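C-domain type II peptide synthetase (Streptomyces globisporus, PDB 4ZNM) is a free-standing condensation-domain protein of the nonribosomal peptide synthetase family, built on the fold of the CoA-dependent acyltransferase clan. Local coordinates at residues R349-P352 with L357-S360. Numbering follows the deposited sequence. Where two conformers were deposited one is given.
Sequences RLIP and LMAS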
loop_
_atom_site.group_PDB
_atom_site.type_symbol
_atom_site.label_atom_id
_atom_site.label_comp_id
_atom_site.label_asym_id
_atom_site.label_seq_id
_atom_site.Cartn_x
_atom_site.Cartn_y
_atom_site.Cartn_z
ATOM N N ARG A 349 14.417 -12.851 -4.491
ATOM C CA ARG A 349 14.957 -13.982 -5.252
ATOM C C ARG A 349 15.165 -13.693 -6.745
ATOM O O ARG A 349 15.979 -14.333 -7.410
ATOM C CB ARG A 349 14.023 -15.199 -5.113
ATOM C CG ARG A 349 14.058 -15.858 -3.730
ATOM C CD ARG A 349 15.441 -16.429 -3.380
ATOM N NE ARG A 349 15.513 -16.867 -1.983
ATOM C CZ ARG A 349 15.229 -18.097 -1.556
ATOM N NH1 ARG A 349 15.326 -18.386 -0.261
ATOM N NH2 ARG A 349 14.837 -19.036 -2.414
ATOM N N LEU A 350 14.403 -12.753 -7.276
ATOM C CA LEU A 350 14.521 -12.402 -8.680
ATOM C C LEU A 350 15.727 -11.489 -8.920
ATOM O O LEU A 350 16.450 -11.669 -9.872
ATOM C CB LEU A 350 13.248 -11.717 -9.163
ATOM C CG LEU A 350 13.305 -11.001 -10.517
ATOM C CD1 LEU A 350 13.774 -11.975 -11.577
ATOM C CD2 LEU A 350 11.970 -10.410 -10.911
ATOM N N ILE A 351 15.943 -10.502 -8.059
ATOM C CA ILE A 351 16.879 -9.434 -8.382
ATOM C C ILE A 351 18.330 -9.938 -8.576
ATOM O O ILE A 351 19.047 -9.410 -9.413
ATOM C CB ILE A 351 16.811 -8.309 -7.325
ATOM C CG1 ILE A 351 17.766 -7.189 -7.687
ATOM C CG2 ILE A 351 17.099 -8.821 -5.935
ATOM C CD1 ILE A 351 17.308 -6.372 -8.836
ATOM N N PRO A 352 18.757 -10.978 -7.843
ATOM C CA PRO A 352 20.137 -11.412 -8.104
ATOM C C PRO A 352 20.310 -11.958 -9.524
ATOM O O PRO A 352 21.432 -12.007 -10.008
ATOM C CB PRO A 352 20.374 -12.520 -7.059
ATOM C CG PRO A 352 19.257 -12.386 -6.072
ATOM C CD PRO A 352 18.097 -11.853 -6.868
ATOM N N LEU A 357 19.175 -4.145 -12.530
ATOM C CA LEU A 357 17.835 -3.599 -12.702
ATOM C C LEU A 357 17.599 -2.279 -11.944
ATOM O O LEU A 357 16.864 -1.402 -12.422
ATOM C CB LEU A 357 16.787 -4.624 -12.251
ATOM C CG LEU A 357 15.329 -4.232 -12.531
ATOM C CD1 LEU A 357 15.067 -4.223 -14.050
ATOM C CD2 LEU A 357 14.385 -5.170 -11.822
HETATM N N MSE A 358 18.193 -2.133 -10.760
HETATM C CA MSE A 358 17.869 -0.977 -9.936
HETATM C C MSE A 358 18.961 0.072 -9.945
HETATM O O MSE A 358 18.984 0.934 -9.074
HETATM C CB MSE A 358 17.627 -1.391 -8.484
HETATM C CG MSE A 358 16.405 -2.270 -8.216
HETATM SE SE MSE A 358 16.396 -2.684 -6.317
HETATM C CE MSE A 358 17.989 -3.826 -6.383
ATOM N N ALA A 359 19.874 0.018 -10.898
ATOM C CA ALA A 359 21.024 0.939 -10.858
ATOM C C ALA A 359 20.672 2.447 -10.830
ATOM O O ALA A 359 21.575 3.272 -10.784
ATOM C CB ALA A 359 21.926 0.660 -12.014
ATOM N N SER A 360 19.377 2.778 -10.858
ATOM C CA SER A 360 18.915 4.162 -10.684
ATOM C C SER A 360 18.053 4.344 -9.420
ATOM O O SER A 360 17.223 5.257 -9.320
ATOM C CB SER A 360 18.143 4.622 -11.915
ATOM O OG SER A 360 19.032 5.260 -12.814
#
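I351 overlaps the side-chain end of M358, a selenomethionine, through its longer branch, CG1-CD1, with CD1 alone reaching the root of L357. The methyl CE of M358 lies 3.6 Å from I351 CD1 and equally far from I351 CG1, so it sits over the CG1-CD1 bond, and the two side chains run at about a right angle. On L357 the touch falls at the base: I351 CD1 comes 3.9 Å from L357 CB. In I351, chi1 of -179° sets the branch anti to the backbone N, and a bend at chi2 (73°) brings CD1 round to L357 and M358. M358 meets it by folding back at its selenium, where chi3 of -69° turns CE toward I351. The nearest CA pair, I351 and L357, is 7.3 Å apart. No hydrogen bond joins the segments; the contact is wholly apolar and buries 135 Å², both sides summed. Within the condensation domain it folds the chain back from I351, a 3-10 residue, across a four-residue link without helix or strand, on the way to strand 366-373. F347 of helix 347-350 also touches both L357 and M358, while I225 meets the same two side chains and is hydrogen-bonded to L357 through the backbone. P315 of strand 312-319 packs against both L350 and L357.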